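Local structure of beta-lactamase-like protein (Koribacter versatilis, 6B9V) at residues R169-I182 / E188-A200. The protein probably hydrolyses diphosphate bonds as a metal-dependent diphosphatase of the PhnP family, cleaving reactive photoproducts of FAD. Residues are numbered along the deposited sequence; the frame is centred on the assembly and turned at random.
Sequences RFGSAAYLTDFSSI and EMLRGLDILFLDA. With MN (manganese (II) ion), chain D; MN (manganese (II) ion), chain C.
The carbonyl oxygen of Arg191 is gripped end-on by both terminal nitrogens of Arg169, NH1 at 3.0 Å and NH2 at 3.3 Å, both from the same face of that carbonyl's plane. Arg169 NH1 also reaches Met189 O at 2.7 Å, so one guanidinium ties down the backbone of the loop that leads into strand 195-199. With CG anti to the backbone N (chi1 176°) and an extended chain, the arginine lays one guanidinium face against Leu193, whose CD2 sits 3.3 Å from CZ. The second methyl of that leucine, CD1, packs on Ala174 CB, while Leu176 CD2 meets Leu190 CD1 tip to tip at 3.5 Å.

Parallel pairing begins at Ser172 O, which accepts from Asp194 N and Ile195 N in its carbonyl plane, and continues through Ala174 and Phe197. At the C-terminal end of strand 195-199, Asp199 OD2 is hydrogen-bonded chiefly to His209 ND1 and takes a further, weak bond from the amide of Asp178; Asp178 OD1 bridges the two manganese ions, 2.2 and 2.4 Å away. This beta-alpha-beta unit of the metallo-beta-lactamase fold carries that metal ligand in the loop following strand 173-176. Helix 212-222 packs on Leu190, Leu196 and Leu198, and strand 257-263 on Ala173, Ile195 and Phe197.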
loop_
_atom_site.group_PDB
_atom_site.type_symbol
_atom_site.label_atom_id
_atom_site.label_comp_id
_atom_site.label_asym_id
_atom_site.label_seq_id
_atom_site.Cartn_x
_atom_site.Cartn_y
_atom_site.Cartn_z
ATOM N N ARG A 169 -4.550 13.481 -22.184
ATOM C CA ARG A 169 -3.961 14.763 -22.505
ATOM C C ARG A 169 -4.790 15.840 -21.825
ATOM O O ARG A 169 -6.014 15.811 -21.860
ATOM C CB ARG A 169 -3.912 15.015 -24.016
ATOM C CG ARG A 169 -3.391 16.402 -24.360
ATOM C CD ARG A 169 -3.251 16.627 -25.852
ATOM N NE ARG A 169 -2.699 17.957 -26.125
ATOM C CZ ARG A 169 -1.911 18.253 -27.161
ATOM N NH1 ARG A 169 -1.566 17.312 -28.032
ATOM N NH2 ARG A 169 -1.458 19.495 -27.323
ATOM N N PHE A 170 -4.119 16.800 -21.213
ATOM C CA PHE A 170 -4.805 17.883 -20.536
ATOM C C PHE A 170 -3.995 19.156 -20.765
ATOM O O PHE A 170 -2.853 19.271 -20.309
ATOM C CB PHE A 170 -4.996 17.565 -19.041
ATOM C CG PHE A 170 -3.853 16.785 -18.421
ATOM C CD1 PHE A 170 -3.769 15.407 -18.569
ATOM C CD2 PHE A 170 -2.892 17.426 -17.647
ATOM C CE1 PHE A 170 -2.725 14.685 -18.005
ATOM C CE2 PHE A 170 -1.850 16.705 -17.068
ATOM C CZ PHE A 170 -1.768 15.334 -17.250
ATOM N N GLY A 171 -4.579 20.087 -21.518
ATOM C CA GLY A 171 -3.879 21.305 -21.902
ATOM C C GLY A 171 -2.589 20.967 -22.637
ATOM O O GLY A 171 -2.590 20.152 -23.563
ATOM N N SER A 172 -1.480 21.559 -22.207
ATOM C CA SER A 172 -0.197 21.306 -22.865
ATOM C C SER A 172 0.563 20.123 -22.256
ATOM O O SER A 172 1.760 19.957 -22.518
ATOM C CB SER A 172 0.683 22.561 -22.820
ATOM O OG SER A 172 0.882 22.989 -21.484
ATOM N N ALA A 173 -0.115 19.295 -21.464
ATOM C CA ALA A 173 0.557 18.127 -20.887
ATOM C C ALA A 173 -0.136 16.810 -21.262
ATOM O O ALA A 173 -1.321 16.802 -21.565
ATOM C CB ALA A 173 0.635 18.274 -19.383
ATOM N N ALA A 174 0.599 15.702 -21.258
ATOM C CA ALA A 174 -0.013 14.395 -21.482
ATOM C C ALA A 174 0.702 13.321 -20.667
ATOM O O ALA A 174 1.916 13.365 -20.447
ATOM C CB ALA A 174 -0.027 14.029 -22.974
ATOM N N TYR A 175 -0.077 12.358 -20.206
ATOM C CA TYR A 175 0.422 11.320 -19.327
ATOM C C TYR A 175 0.031 9.967 -19.898
ATOM O O TYR A 175 -1.156 9.623 -19.953
ATOM C CB TYR A 175 -0.144 11.505 -17.923
ATOM C CG TYR A 175 0.332 10.473 -16.931
ATOM C CD1 TYR A 175 1.599 10.555 -16.374
ATOM C CD2 TYR A 175 -0.491 9.412 -16.552
ATOM C CE1 TYR A 175 2.046 9.600 -15.439
ATOM C CE2 TYR A 175 -0.051 8.455 -15.633
ATOM C CZ TYR A 175 1.214 8.561 -15.082
ATOM O OH TYR A 175 1.655 7.614 -14.161
ATOM N N LEU A 176 1.031 9.205 -20.329
ATOM C CA LEU A 176 0.806 7.895 -20.941
ATOM C C LEU A 176 1.677 6.837 -20.292
ATOM O O LEU A 176 2.883 6.815 -20.508
ATOM C CB LEU A 176 1.124 7.913 -22.438
ATOM C CG LEU A 176 0.050 8.379 -23.418
ATOM C CD1 LEU A 176 -0.216 9.847 -23.273
ATOM C CD2 LEU A 176 0.525 8.044 -24.828
ATOM N N THR A 177 1.078 5.939 -19.536
ATOM C CA THR A 177 1.867 4.892 -18.890
ATOM C C THR A 177 1.361 3.524 -19.326
ATOM O O THR A 177 0.275 3.428 -19.910
ATOM C CB THR A 177 1.819 5.026 -17.350
ATOM O OG1 THR A 177 2.688 4.048 -16.762
ATOM C CG2 THR A 177 0.386 4.844 -16.827
ATOM N N ASP A 178 2.150 2.475 -19.059
ATOM C CA ASP A 178 1.729 1.095 -19.319
ATOM C C ASP A 178 1.285 0.875 -20.766
ATOM O O ASP A 178 0.154 0.449 -21.029
ATOM C CB ASP A 178 0.593 0.681 -18.374
ATOM C CG ASP A 178 1.042 0.581 -16.909
ATOM O OD1 ASP A 178 1.076 -0.541 -16.354
ATOM O OD2 ASP A 178 1.356 1.626 -16.333
ATOM N N PHE A 179 2.155 1.178 -21.716
ATOM C CA PHE A 179 1.839 0.823 -23.095
ATOM C C PHE A 179 3.011 0.106 -23.711
ATOM O O PHE A 179 4.174 0.356 -23.338
ATOM C CB PHE A 179 1.484 2.056 -23.947
ATOM C CG PHE A 179 2.633 3.006 -24.155
ATOM C CD1 PHE A 179 3.548 2.808 -25.186
ATOM C CD2 PHE A 179 2.792 4.108 -23.327
ATOM C CE1 PHE A 179 4.618 3.680 -25.368
ATOM C CE2 PHE A 179 3.849 4.997 -23.510
ATOM C CZ PHE A 179 4.776 4.771 -24.522
ATOM N N SER A 180 2.685 -0.771 -24.649
ATOM C CA SER A 180 3.679 -1.378 -25.525
ATOM C C SER A 180 3.622 -0.704 -26.890
ATOM O O SER A 180 4.594 -0.729 -27.636
ATOM C CB SER A 180 3.460 -2.888 -25.641
ATOM O OG SER A 180 2.111 -3.222 -25.934
ATOM N N SER A 181 2.490 -0.096 -27.226
ATOM C CA SER A 181 2.418 0.666 -28.483
ATOM C C SER A 181 1.321 1.728 -28.441
ATOM O O SER A 181 0.403 1.678 -27.604
ATOM C CB SER A 181 2.206 -0.264 -29.686
ATOM O OG SER A 181 0.941 -0.906 -29.655
ATOM N N ILE A 182 1.453 2.705 -29.330
ATOM C CA ILE A 182 0.512 3.802 -29.431
ATOM C C ILE A 182 -0.006 3.874 -30.857
ATOM O O ILE A 182 0.775 4.069 -31.802
ATOM C CB ILE A 182 1.156 5.143 -29.036
ATOM C CG1 ILE A 182 1.767 5.061 -27.631
ATOM C CG2 ILE A 182 0.125 6.267 -29.096
ATOM C CD1 ILE A 182 2.606 6.276 -27.257
ATOM N N GLU A 188 -1.340 11.159 -33.290
ATOM C CA GLU A 188 -1.765 12.445 -33.844
ATOM C C GLU A 188 -2.371 13.376 -32.801
ATOM O O GLU A 188 -2.462 14.579 -33.033
ATOM C CB GLU A 188 -2.758 12.227 -34.984
ATOM C CG GLU A 188 -2.079 11.740 -36.257
ATOM C CD GLU A 188 -0.844 12.567 -36.609
ATOM O OE1 GLU A 188 -0.950 13.813 -36.655
ATOM O OE2 GLU A 188 0.238 11.975 -36.829
ATOM N N MET A 189 -2.769 12.817 -31.660
ATOM C CA MET A 189 -3.377 13.585 -30.567
ATOM C C MET A 189 -2.327 14.174 -29.630
ATOM O O MET A 189 -2.651 14.944 -28.724
ATOM C CB MET A 189 -4.327 12.697 -29.739
ATOM C CG MET A 189 -5.484 12.063 -30.525
ATOM S SD MET A 189 -6.394 10.891 -29.488
ATOM C CE MET A 189 -7.228 12.012 -28.377
ATOM N N LEU A 190 -1.072 13.785 -29.826
ATOM C CA LEU A 190 -0.042 14.043 -28.827
ATOM C C LEU A 190 1.030 15.022 -29.292
ATOM O O LEU A 190 2.114 15.064 -28.727
ATOM C CB LEU A 190 0.614 12.721 -28.421
ATOM C CG LEU A 190 -0.282 11.761 -27.636
ATOM C CD1 LEU A 190 0.447 10.432 -27.437
ATOM C CD2 LEU A 190 -0.669 12.366 -26.291
ATOM N N ARG A 191 0.727 15.816 -30.315
ATOM C CA ARG A 191 1.718 16.743 -30.844
ATOM C C ARG A 191 1.620 18.116 -30.188
ATOM O O ARG A 191 0.562 18.515 -29.706
ATOM C CB ARG A 191 1.571 16.880 -32.362
ATOM C CG ARG A 191 1.777 15.577 -33.096
ATOM C CD ARG A 191 1.999 15.804 -34.584
ATOM N NE ARG A 191 2.059 14.540 -35.314
ATOM C CZ ARG A 191 3.139 13.765 -35.386
ATOM N NH1 ARG A 191 4.257 14.119 -34.763
ATOM N NH2 ARG A 191 3.101 12.634 -36.079
ATOM N N GLY A 192 2.739 18.830 -30.181
ATOM C CA GLY A 192 2.771 20.189 -29.677
ATOM C C GLY A 192 2.585 20.304 -28.174
ATOM O O GLY A 192 2.052 21.301 -27.702
ATOM N N LEU A 193 3.029 19.296 -27.426
ATOM C CA LEU A 193 2.994 19.334 -25.955
ATOM C C LEU A 193 4.181 20.094 -25.355
ATOM O O LEU A 193 5.264 20.111 -25.937
ATOM C CB LEU A 193 2.983 17.911 -25.393
ATOM C CG LEU A 193 1.755 17.075 -25.750
ATOM C CD1 LEU A 193 2.018 15.599 -25.476
ATOM C CD2 LEU A 193 0.531 17.596 -24.976
ATOM N N ASP A 194 3.970 20.712 -24.191
ATOM C CA ASP A 194 5.063 21.233 -23.371
ATOM C C ASP A 194 5.675 20.105 -22.541
ATOM O O ASP A 194 6.894 20.044 -22.344
ATOM C CB ASP A 194 4.579 22.337 -22.423
ATOM C CG ASP A 194 4.306 23.641 -23.127
ATOM O OD1 ASP A 194 4.926 23.889 -24.180
ATOM O OD2 ASP A 194 3.477 24.422 -22.613
ATOM N N ILE A 195 4.804 19.222 -22.064
ATOM C CA ILE A 195 5.173 18.135 -21.161
ATOM C C ILE A 195 4.547 16.824 -21.626
ATOM O O ILE A 195 3.328 16.746 -21.834
ATOM C CB ILE A 195 4.717 18.409 -19.713
ATOM C CG1 ILE A 195 5.428 19.634 -19.143
ATOM C CG2 ILE A 195 4.990 17.202 -18.822
ATOM C CD1 ILE A 195 4.949 19.985 -17.770
ATOM N N LEU A 196 5.372 15.790 -21.759
ATOM C CA LEU A 196 4.869 14.458 -22.108
ATOM C C LEU A 196 5.468 13.373 -21.206
ATOM O O LEU A 196 6.686 13.309 -21.031
ATOM C CB LEU A 196 5.182 14.144 -23.570
ATOM C CG LEU A 196 4.883 12.723 -24.059
ATOM C CD1 LEU A 196 3.389 12.429 -23.994
ATOM C CD2 LEU A 196 5.416 12.542 -25.482
ATOM N N PHE A 197 4.618 12.536 -20.621
ATOM C CA PHE A 197 5.108 11.360 -19.897
ATOM C C PHE A 197 4.895 10.112 -20.743
ATOM O O PHE A 197 3.821 9.924 -21.299
ATOM C CB PHE A 197 4.409 11.200 -18.541
ATOM C CG PHE A 197 5.004 12.062 -17.447
ATOM C CD1 PHE A 197 4.835 13.435 -17.469
ATOM C CD2 PHE A 197 5.716 11.490 -16.397
ATOM C CE1 PHE A 197 5.388 14.240 -16.477
ATOM C CE2 PHE A 197 6.281 12.284 -15.397
ATOM C CZ PHE A 197 6.115 13.660 -15.436
ATOM N N LEU A 198 5.932 9.283 -20.850
ATOM C CA LEU A 198 5.848 7.980 -21.506
ATOM C C LEU A 198 6.370 6.883 -20.594
ATOM O O LEU A 198 7.292 7.099 -19.824
ATOM C CB LEU A 198 6.662 7.945 -22.811
ATOM C CG LEU A 198 6.294 8.955 -23.897
ATOM C CD1 LEU A 198 7.296 8.838 -25.070
ATOM C CD2 LEU A 198 4.871 8.726 -24.383
ATOM N N ASP A 199 5.785 5.704 -20.737
ATOM C CA ASP A 199 6.298 4.452 -20.167
ATOM C C ASP A 199 7.731 4.167 -20.650
ATOM O O ASP A 199 7.997 4.235 -21.852
ATOM C CB ASP A 199 5.337 3.323 -20.599
ATOM C CG ASP A 199 5.706 1.958 -20.046
ATOM O OD1 ASP A 199 6.700 1.361 -20.504
ATOM O OD2 ASP A 199 4.962 1.464 -19.177
ATOM N N ALA A 200 8.660 3.879 -19.735
ATOM C CA ALA A 200 9.931 3.247 -20.139
ATOM C C ALA A 200 10.391 2.320 -19.016
ATOM O O ALA A 200 10.923 2.763 -17.987
ATOM C CB ALA A 200 11.014 4.300 -20.484
HETATM MN MN MN D . -0.554 -2.308 -16.271
HETATM MN MN MN C . 1.637 -0.511 -14.228
#